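Local coordinates for solute Binding Protein BlMnBP1, Blac_00780 in complex with mannopentaose (PDB 6I5W) that probably captures manno-oligosaccharides released from beta-mannan as the extracellular solute-binding component of a bifidobacterial ABC transporter, at residues I11-T16 against V325-E330; K18-T23 against P55-K60; T22-M27 against K315-A320. All coordinates share one frame; numbering follows the deposited sequence.

In the fold
Starting near the N terminus, the loop at 11-16 reaches helix 315-330 and in contact 1 closes a very long loop, with some 300 residues between its segments. Contacts 2 and 3 are nested inside it; both begin at strand 22-28 and its lead-in, sharing T22 and T23. Contact 2 closes the short loop around helix 43-50, pairing strand 22-28 with strand 57-63 in parallel. Contact 3 lays the early part of helix 315-330 over strand 22-28, so its closure spans most of the chain; contact 1 uses the end of that same helix. Together the three join the N-terminal loop, the neighbouring sheet strands and a helix contributed from late in the chain.

Contact 1 (I11-T16 against V325-E330); sequences IKLGET and VKWMTE. With ZN (zinc ion), chain Q.
L13 and W327 bring the two backbones closest, with their CA atoms 7.1 Å apart. The 11-16 segment has no regular structure apart from a type II beta turn from K12 to E15, closed by E15 N bonding to K12 O. G14 takes the positive-phi position of that turn (phi 96°), a backbone shape in which a CB would collide with the carbonyl oxygen of L13, hence the glycine. Facing the loop is the last part of helix 315-330.

L13 points its isobutyl end at the helix. CD1 rests 3.9 Å from W327 CA and also approaches the CB of E330, while CD2 lies 4.0 Å from K326 CB. W327 adds its backbone and CB more than its ring, and that ring stacks edge-to-face on F50. The aliphatic chain of K326 runs past I11 in the opposite direction, bringing CD to 3.7 Å from I11 CB. With CG anti to the backbone N (chi1 -166°) the lysine leaves the helix extended, and a bend at chi4 then turns NZ onto I11 O in a short 2.6 Å hydrogen bond, tilted 24° from the carbonyl plane. NZ also forms a long salt bridge with E330 OE1 at 3.5 Å, whereas E330 OE2 pairs with K344. On the outer side of the turn, E15 grips a zinc ion with both carboxylate oxygens, and K18 also belongs to that site.

The largely buried lysine thus spends its methylenes on apolar packing and its ammonium on a loop carbonyl and a carboxylate, whose negative charge probably helps to stabilise the buried positive one.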
loop_
_atom_site.group_PDB
_atom_site.type_symbol
_atom_site.label_atom_id
_atom_site.label_comp_id
_atom_site.label_asym_id
_atom_site.label_seq_id
_atom_site.Cartn_x
_atom_site.Cartn_y
_atom_site.Cartn_z
ATOM N N ILE A 11 -22.054 -15.481 5.479
ATOM C CA ILE A 11 -22.973 -14.360 5.419
ATOM C C ILE A 11 -23.583 -14.320 4.025
ATOM O O ILE A 11 -22.868 -14.326 3.014
ATOM C CB ILE A 11 -22.265 -13.038 5.722
ATOM C CG1 ILE A 11 -21.833 -12.973 7.171
ATOM C CG2 ILE A 11 -23.166 -11.864 5.351
ATOM C CD1 ILE A 11 -20.985 -11.709 7.476
ATOM N N LYS A 12 -24.897 -14.259 3.957
ATOM C CA LYS A 12 -25.591 -14.140 2.681
ATOM C C LYS A 12 -26.208 -12.751 2.655
ATOM O O LYS A 12 -27.177 -12.484 3.355
ATOM C CB LYS A 12 -26.606 -15.266 2.494
ATOM C CG LYS A 12 -26.026 -16.438 1.648
ATOM C CD LYS A 12 -26.965 -17.657 1.540
ATOM C CE LYS A 12 -27.438 -17.936 0.083
ATOM N NZ LYS A 12 -28.634 -18.870 -0.061
ATOM N N LEU A 13 -25.641 -11.862 1.848
ATOM C CA LEU A 13 -26.035 -10.460 1.905
ATOM C C LEU A 13 -27.503 -10.299 1.517
ATOM O O LEU A 13 -27.982 -10.880 0.537
ATOM C CB LEU A 13 -25.153 -9.628 0.982
ATOM C CG LEU A 13 -23.681 -9.575 1.353
ATOM C CD1 LEU A 13 -22.876 -8.812 0.258
ATOM C CD2 LEU A 13 -23.499 -8.949 2.698
ATOM N N GLY A 14 -28.215 -9.485 2.296
ATOM C CA GLY A 14 -29.630 -9.306 2.177
ATOM C C GLY A 14 -30.455 -10.167 3.116
ATOM O O GLY A 14 -31.593 -9.793 3.425
ATOM N N GLU A 15 -29.935 -11.317 3.552
ATOM C CA GLU A 15 -30.706 -12.199 4.428
ATOM C C GLU A 15 -29.829 -12.836 5.506
ATOM O O GLU A 15 -30.121 -13.936 5.992
ATOM C CB GLU A 15 -31.428 -13.290 3.627
ATOM C CG GLU A 15 -32.525 -13.970 4.436
ATOM C CD GLU A 15 -33.920 -13.583 4.005
ATOM O OE1 GLU A 15 -34.863 -14.272 4.432
ATOM O OE2 GLU A 15 -34.101 -12.616 3.234
ATOM N N THR A 16 -28.741 -12.170 5.873
ATOM C CA THR A 16 -28.057 -12.375 7.141
ATOM C C THR A 16 -28.045 -11.019 7.838
ATOM O O THR A 16 -27.712 -10.005 7.225
ATOM C CB THR A 16 -26.669 -12.955 6.953
ATOM O OG1 THR A 16 -26.782 -14.344 6.537
ATOM C CG2 THR A 16 -25.895 -12.881 8.229
ATOM N N VAL A 325 -18.520 -5.051 5.821
ATOM C CA VAL A 325 -17.274 -5.425 5.176
ATOM C C VAL A 325 -17.550 -6.311 3.970
ATOM O O VAL A 325 -17.027 -6.077 2.868
ATOM C CB VAL A 325 -16.344 -6.104 6.200
ATOM C CG1 VAL A 325 -15.158 -6.661 5.514
ATOM C CG2 VAL A 325 -15.943 -5.108 7.309
ATOM N N LYS A 326 -18.378 -7.338 4.159
ATOM C CA LYS A 326 -18.724 -8.211 3.053
ATOM C C LYS A 326 -19.434 -7.419 1.968
ATOM O O LYS A 326 -19.188 -7.641 0.771
ATOM C CB LYS A 326 -19.579 -9.377 3.508
ATOM C CG LYS A 326 -19.680 -10.485 2.457
ATOM C CD LYS A 326 -20.129 -11.791 3.035
ATOM C CE LYS A 326 -19.936 -12.927 2.057
ATOM N NZ LYS A 326 -21.163 -13.264 1.301
ATOM N N TRP A 327 -20.275 -6.444 2.348
ATOM C CA TRP A 327 -20.902 -5.646 1.295
ATOM C C TRP A 327 -19.868 -4.800 0.530
ATOM O O TRP A 327 -19.869 -4.754 -0.710
ATOM C CB TRP A 327 -21.981 -4.764 1.876
ATOM C CG TRP A 327 -22.729 -3.990 0.848
ATOM C CD1 TRP A 327 -23.802 -4.411 0.107
ATOM C CD2 TRP A 327 -22.442 -2.654 0.418
ATOM N NE1 TRP A 327 -24.204 -3.401 -0.750
ATOM C CE2 TRP A 327 -23.380 -2.321 -0.582
ATOM C CE3 TRP A 327 -21.483 -1.720 0.777
ATOM C CZ2 TRP A 327 -23.379 -1.097 -1.212
ATOM C CZ3 TRP A 327 -21.491 -0.513 0.162
ATOM C CH2 TRP A 327 -22.428 -0.203 -0.831
ATOM N N MET A 328 -18.992 -4.097 1.253
ATOM C CA MET A 328 -17.925 -3.341 0.614
ATOM C C MET A 328 -17.184 -4.212 -0.387
ATOM O O MET A 328 -17.022 -3.840 -1.545
ATOM C CB MET A 328 -16.960 -2.794 1.674
ATOM C CG MET A 328 -17.509 -1.618 2.437
ATOM S SD MET A 328 -18.098 -0.278 1.415
ATOM C CE MET A 328 -16.581 0.133 0.494
ATOM N N THR A 329 -16.780 -5.406 0.040
ATOM C CA THR A 329 -15.987 -6.299 -0.791
ATOM C C THR A 329 -16.766 -6.811 -1.991
ATOM O O THR A 329 -16.225 -6.842 -3.123
ATOM C CB THR A 329 -15.505 -7.473 0.070
ATOM O OG1 THR A 329 -14.766 -6.960 1.179
ATOM C CG2 THR A 329 -14.681 -8.458 -0.686
ATOM N N GLU A 330 -18.020 -7.212 -1.779
ATOM C CA GLU A 330 -18.758 -7.936 -2.803
ATOM C C GLU A 330 -19.692 -7.040 -3.599
ATOM O O GLU A 330 -19.834 -7.241 -4.798
ATOM C CB GLU A 330 -19.524 -9.110 -2.178
ATOM C CG GLU A 330 -18.598 -10.114 -1.467
ATOM C CD GLU A 330 -19.134 -11.543 -1.479
ATOM O OE1 GLU A 330 -20.346 -11.704 -1.729
ATOM O OE2 GLU A 330 -18.342 -12.501 -1.243
HETATM ZN ZN ZN Q . -36.110 -12.856 3.768
#

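Contact 2 (K18-T23 against P55-K60); sequences KDIKTT and PNITVK
The T22 N-H meets the flat carbonyl group of N56 from a position tilted out of its plane: T22 N donates to N56 O at 3.3 Å, a bent bond (136° at the hydrogen). A straighter one follows, from T58 N to T22 O at 3.0 Å. T22 therefore bonds to the residues on either side of I57, its parallel partner. N56 O is also approached by the CA-H of K21, with CA at 3.2 Å. T22 and I57 project from one face of the sheet, T23 and T58 from the other.

Before the strand begins, I20 O sits tightly against N56 CB, 3.0 Å away, and I20 CB touches the CD1 tip of I57 on the T22 face. On the opposite face the two threonines stand side by side and point the same way. In both, OG1 lies beside the backbone N and anti to the carbonyl carbon (chi1 -72° and -63°), which brings T23 OG1 to 3.5 Å from T58 CB. The methyl of T23 reaches the aliphatic CG of K60, 3.7 Å away.

Helix 43-50 links the two strands and packs on I57 and V59, giving a beta-alpha-beta crossover of the kind that builds the alpha/beta lobes of periplasmic-type binding proteins.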
loop_
_atom_site.group_PDB
_atom_site.type_symbol
_atom_site.label_atom_id
_atom_site.label_comp_id
_atom_site.label_asym_id
_atom_site.label_seq_id
_atom_site.Cartn_x
_atom_site.Cartn_y
_atom_site.Cartn_z
ATOM N N LYS A 18 -30.409 -9.040 8.511
ATOM C CA LYS A 18 -31.483 -8.111 8.172
ATOM C C LYS A 18 -32.288 -7.677 9.408
ATOM O O LYS A 18 -32.888 -6.595 9.388
ATOM C CB LYS A 18 -32.404 -8.758 7.129
ATOM C CG LYS A 18 -33.272 -9.862 7.733
ATOM C CD LYS A 18 -34.034 -10.691 6.699
ATOM C CE LYS A 18 -35.016 -11.659 7.386
ATOM N NZ LYS A 18 -35.782 -12.486 6.399
ATOM N N ASP A 19 -32.296 -8.471 10.493
ATOM C CA ASP A 19 -33.000 -8.051 11.698
ATOM C C ASP A 19 -32.305 -6.912 12.434
ATOM O O ASP A 19 -32.932 -6.271 13.283
ATOM C CB ASP A 19 -33.185 -9.227 12.680
ATOM C CG ASP A 19 -31.998 -10.176 12.708
ATOM O OD1 ASP A 19 -30.965 -9.843 12.100
ATOM O OD2 ASP A 19 -32.114 -11.263 13.308
ATOM N N ILE A 20 -31.041 -6.632 12.137
ATOM C CA ILE A 20 -30.215 -5.800 13.010
ATOM C C ILE A 20 -30.587 -4.330 12.857
ATOM O O ILE A 20 -30.835 -3.829 11.755
ATOM C CB ILE A 20 -28.713 -6.013 12.716
ATOM C CG1 ILE A 20 -28.342 -7.495 12.840
ATOM C CG2 ILE A 20 -27.850 -5.196 13.679
ATOM C CD1 ILE A 20 -26.913 -7.843 12.421
ATOM N N LYS A 21 -30.617 -3.635 13.985
ATOM C CA LYS A 21 -30.594 -2.178 14.017
ATOM C C LYS A 21 -29.502 -1.827 15.010
ATOM O O LYS A 21 -29.640 -2.120 16.198
ATOM C CB LYS A 21 -31.936 -1.571 14.414
ATOM C CG LYS A 21 -31.852 -0.319 15.296
ATOM C CD LYS A 21 -31.437 0.948 14.533
ATOM C CE LYS A 21 -31.094 2.111 15.486
ATOM N NZ LYS A 21 -29.913 2.913 15.035
ATOM N N THR A 22 -28.414 -1.242 14.522
ATOM C CA THR A 22 -27.366 -0.712 15.382
ATOM C C THR A 22 -26.611 0.383 14.634
ATOM O O THR A 22 -26.879 0.684 13.462
ATOM C CB THR A 22 -26.391 -1.803 15.842
ATOM O OG1 THR A 22 -25.430 -1.216 16.727
ATOM C CG2 THR A 22 -25.669 -2.424 14.669
ATOM N N THR A 23 -25.663 0.989 15.335
ATOM C CA THR A 23 -24.790 2.004 14.765
ATOM C C THR A 23 -23.361 1.520 14.912
ATOM O O THR A 23 -22.925 1.217 16.028
ATOM C CB THR A 23 -24.966 3.353 15.458
ATOM O OG1 THR A 23 -26.231 3.911 15.076
ATOM C CG2 THR A 23 -23.800 4.281 15.063
ATOM N N PRO A 55 -30.982 -0.868 5.723
ATOM C CA PRO A 55 -31.360 0.477 6.167
ATOM C C PRO A 55 -31.314 0.668 7.648
ATOM O O PRO A 55 -31.345 1.828 8.100
ATOM C CB PRO A 55 -32.788 0.609 5.622
ATOM C CG PRO A 55 -33.281 -0.802 5.547
ATOM C CD PRO A 55 -32.104 -1.639 5.167
ATOM N N ASN A 56 -31.256 -0.388 8.438
ATOM C CA ASN A 56 -31.214 -0.236 9.881
ATOM C C ASN A 56 -29.806 -0.272 10.450
ATOM O O ASN A 56 -29.645 -0.165 11.667
ATOM C CB ASN A 56 -32.066 -1.321 10.539
ATOM C CG ASN A 56 -33.547 -1.038 10.415
ATOM O OD1 ASN A 56 -33.972 0.121 10.364
ATOM N ND2 ASN A 56 -34.341 -2.091 10.344
ATOM N N ILE A 57 -28.779 -0.404 9.626
ATOM C CA ILE A 57 -27.413 -0.371 10.133
ATOM C C ILE A 57 -26.817 0.978 9.747
ATOM O O ILE A 57 -26.573 1.253 8.561
ATOM C CB ILE A 57 -26.584 -1.551 9.626
ATOM C CG1 ILE A 57 -27.170 -2.855 10.177
ATOM C CG2 ILE A 57 -25.139 -1.398 10.075
ATOM C CD1 ILE A 57 -26.577 -4.123 9.576
ATOM N N THR A 58 -26.646 1.840 10.750
ATOM C CA THR A 58 -26.043 3.146 10.549
ATOM C C THR A 58 -24.525 3.028 10.578
ATOM O O THR A 58 -23.945 2.345 11.423
ATOM C CB THR A 58 -26.485 4.135 11.630
ATOM O OG1 THR A 58 -27.895 4.346 11.559
ATOM C CG2 THR A 58 -25.758 5.462 11.437
ATOM N N VAL A 59 -23.878 3.700 9.656
ATOM C CA VAL A 59 -22.430 3.667 9.585
ATOM C C VAL A 59 -21.961 5.101 9.739
ATOM O O VAL A 59 -22.306 5.970 8.931
ATOM C CB VAL A 59 -21.957 3.008 8.298
ATOM C CG1 VAL A 59 -20.538 2.625 8.464
ATOM C CG2 VAL A 59 -22.796 1.748 8.002
ATOM N N LYS A 60 -21.293 5.371 10.848
ATOM C CA LYS A 60 -20.608 6.634 11.092
ATOM C C LYS A 60 -19.167 6.432 10.639
ATOM O O LYS A 60 -18.552 5.416 10.982
ATOM C CB LYS A 60 -20.645 6.999 12.578
ATOM C CG LYS A 60 -22.022 6.945 13.264
ATOM C CD LYS A 60 -22.779 8.257 13.068
ATOM C CE LYS A 60 -23.694 8.594 14.233
ATOM N NZ LYS A 60 -24.185 10.005 14.089
#

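Contact 3 (T22-M27 against K315-A320); sequences TTITFM and KEKQEA. With ZN (zinc ion), chain U; ZN (zinc ion), chain Y.
Helix-on-sheet packing of the alpha/beta type, familiar from the lobes of solute-binding proteins, brings T22 and I24 of strand 22-28 against K317 and A320 of helix 315-330. The axes of the two short segments approach to 8.6 Å and are inclined by 62°, and I24 and K317 have the nearest CA atoms.

A320, with only a methyl, probably allows this close approach. Its CB lies 3.6 Å from T22 CG2 and 3.9 Å from I24 CG2, bridging two residues that project from the same sheet face. The T22 side chain crosses that of K317 at about a right angle, and its OG1, anti to the backbone N (chi1 -177°), meets K317 CG at 3.6 Å, a contact with aliphatic carbon. I24 holds CG1 between its backbone N and carbonyl carbon (chi1 53°), and the extended end of this branch brings CD1 up to A320 O, 3.9 Å away. Its other branch, CG2, also faces K317 O, an oxygen that S321 OG bonds. With an alanine in place of I24, both of these branches vanish, and the methyl of A320 would probably lose its isoleucine partner, opening a gap between strand and helix.

Beyond CG, the K317 chain bends at chi3 and chi4 and carries NZ past T23 O to a zinc ion that D83 and water also bind. The modelled separation of K317 NZ and this metal is too short to be trusted as a bond length, although D83, which also bonds T25 N, places the site beside the strand. A second zinc ion lies farther out, held by E319 OE1 and OE2, both at 2.1 Å; K315, one turn earlier, forms a salt bridge to the same carboxylate, K315 NZ to E319 OE1 at 2.8 Å.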
loop_
_atom_site.group_PDB
_atom_site.type_symbol
_atom_site.label_atom_id
_atom_site.label_comp_id
_atom_site.label_asym_id
_atom_site.label_seq_id
_atom_site.Cartn_x
_atom_site.Cartn_y
_atom_site.Cartn_z
ATOM N N THR A 22 -28.414 -1.242 14.522
ATOM C CA THR A 22 -27.366 -0.712 15.382
ATOM C C THR A 22 -26.611 0.383 14.634
ATOM O O THR A 22 -26.879 0.684 13.462
ATOM C CB THR A 22 -26.391 -1.803 15.842
ATOM O OG1 THR A 22 -25.430 -1.216 16.727
ATOM C CG2 THR A 22 -25.669 -2.424 14.669
ATOM N N THR A 23 -25.663 0.989 15.335
ATOM C CA THR A 23 -24.790 2.004 14.765
ATOM C C THR A 23 -23.361 1.520 14.912
ATOM O O THR A 23 -22.925 1.217 16.028
ATOM C CB THR A 23 -24.966 3.353 15.458
ATOM O OG1 THR A 23 -26.231 3.911 15.076
ATOM C CG2 THR A 23 -23.800 4.281 15.063
ATOM N N ILE A 24 -22.642 1.442 13.796
ATOM C CA ILE A 24 -21.246 1.040 13.816
ATOM C C ILE A 24 -20.386 2.218 13.362
ATOM O O ILE A 24 -20.813 3.094 12.600
ATOM C CB ILE A 24 -20.956 -0.197 12.949
ATOM C CG1 ILE A 24 -21.482 -0.007 11.536
ATOM C CG2 ILE A 24 -21.569 -1.455 13.543
ATOM C CD1 ILE A 24 -21.212 -1.215 10.649
ATOM N N THR A 25 -19.172 2.247 13.874
ATOM C CA THR A 25 -18.227 3.311 13.591
ATOM C C THR A 25 -17.066 2.747 12.778
ATOM O O THR A 25 -16.431 1.761 13.174
ATOM C CB THR A 25 -17.763 3.936 14.900
ATOM O OG1 THR A 25 -18.852 4.706 15.435
ATOM C CG2 THR A 25 -16.549 4.788 14.693
ATOM N N PHE A 26 -16.823 3.370 11.640
ATOM C CA PHE A 26 -15.834 2.950 10.646
ATOM C C PHE A 26 -14.734 3.995 10.658
ATOM O O PHE A 26 -14.971 5.142 10.276
ATOM C CB PHE A 26 -16.508 2.859 9.282
ATOM C CG PHE A 26 -15.604 2.496 8.140
ATOM C CD1 PHE A 26 -14.451 1.786 8.343
ATOM C CD2 PHE A 26 -15.910 2.909 6.837
ATOM C CE1 PHE A 26 -13.633 1.457 7.285
ATOM C CE2 PHE A 26 -15.091 2.586 5.767
ATOM C CZ PHE A 26 -13.959 1.854 5.995
ATOM N N MET A 27 -13.567 3.626 11.175
ATOM C CA MET A 27 -12.374 4.451 11.017
ATOM C C MET A 27 -11.619 4.062 9.747
ATOM O O MET A 27 -11.393 2.866 9.483
ATOM C CB MET A 27 -11.426 4.293 12.204
ATOM C CG MET A 27 -11.907 4.848 13.535
ATOM S SD MET A 27 -10.791 4.261 14.846
ATOM C CE MET A 27 -9.210 5.006 14.425
ATOM N N LYS A 315 -21.988 -8.739 20.041
ATOM C CA LYS A 315 -22.266 -9.721 18.966
ATOM C C LYS A 315 -23.010 -9.010 17.841
ATOM O O LYS A 315 -22.618 -9.162 16.710
ATOM C CB LYS A 315 -23.056 -10.917 19.494
ATOM C CG LYS A 315 -23.630 -11.855 18.442
ATOM C CD LYS A 315 -24.469 -12.974 19.028
ATOM C CE LYS A 315 -25.209 -13.804 18.004
ATOM N NZ LYS A 315 -26.143 -12.990 17.198
ATOM N N GLU A 316 -24.027 -8.221 18.155
ATOM C CA GLU A 316 -24.798 -7.496 17.121
ATOM C C GLU A 316 -23.857 -6.579 16.328
ATOM O O GLU A 316 -23.993 -6.538 15.113
ATOM C CB GLU A 316 -25.944 -6.697 17.742
ATOM C CG GLU A 316 -27.248 -6.804 16.970
ATOM C CD GLU A 316 -28.471 -6.137 17.594
ATOM O OE1 GLU A 316 -28.618 -6.194 18.819
ATOM O OE2 GLU A 316 -29.288 -5.578 16.849
ATOM N N LYS A 317 -22.936 -5.888 16.990
ATOM C CA LYS A 317 -22.022 -4.921 16.335
ATOM C C LYS A 317 -21.024 -5.698 15.467
ATOM O O LYS A 317 -20.821 -5.281 14.365
ATOM C CB LYS A 317 -21.446 -3.946 17.372
ATOM C CG LYS A 317 -22.317 -2.714 17.620
ATOM C CD LYS A 317 -21.783 -1.672 18.596
ATOM C CE LYS A 317 -20.359 -1.232 18.330
ATOM N NZ LYS A 317 -20.177 0.243 18.350
ATOM N N GLN A 318 -20.463 -6.817 15.916
ATOM C CA GLN A 318 -19.588 -7.604 15.062
ATOM C C GLN A 318 -20.335 -8.099 13.833
ATOM O O GLN A 318 -19.794 -8.087 12.716
ATOM C CB GLN A 318 -19.000 -8.781 15.850
ATOM C CG GLN A 318 -18.189 -8.393 17.087
ATOM C CD GLN A 318 -17.464 -9.599 17.681
ATOM O OE1 GLN A 318 -17.652 -10.734 17.221
ATOM N NE2 GLN A 318 -16.616 -9.363 18.697
ATOM N N GLU A 319 -21.580 -8.531 14.016
ATOM C CA GLU A 319 -22.382 -8.989 12.888
ATOM C C GLU A 319 -22.545 -7.872 11.874
ATOM O O GLU A 319 -22.313 -8.055 10.674
ATOM C CB GLU A 319 -23.763 -9.457 13.358
ATOM C CG GLU A 319 -23.981 -10.961 13.470
ATOM C CD GLU A 319 -25.479 -11.333 13.631
ATOM O OE1 GLU A 319 -25.923 -11.710 14.733
ATOM O OE2 GLU A 319 -26.252 -11.228 12.656
ATOM N N ALA A 320 -22.981 -6.697 12.346
ATOM C CA ALA A 320 -23.193 -5.564 11.459
ATOM C C ALA A 320 -21.888 -5.165 10.779
ATOM O O ALA A 320 -21.872 -4.884 9.584
ATOM C CB ALA A 320 -23.793 -4.399 12.252
HETATM ZN ZN ZN U . -19.413 1.214 17.613
HETATM ZN ZN ZN Y . -27.854 -11.377 13.975
HETATM O O HOH W 1 -18.699 2.776 19.375
HETATM O O HOH W 2 -18.654 -0.126 19.662
#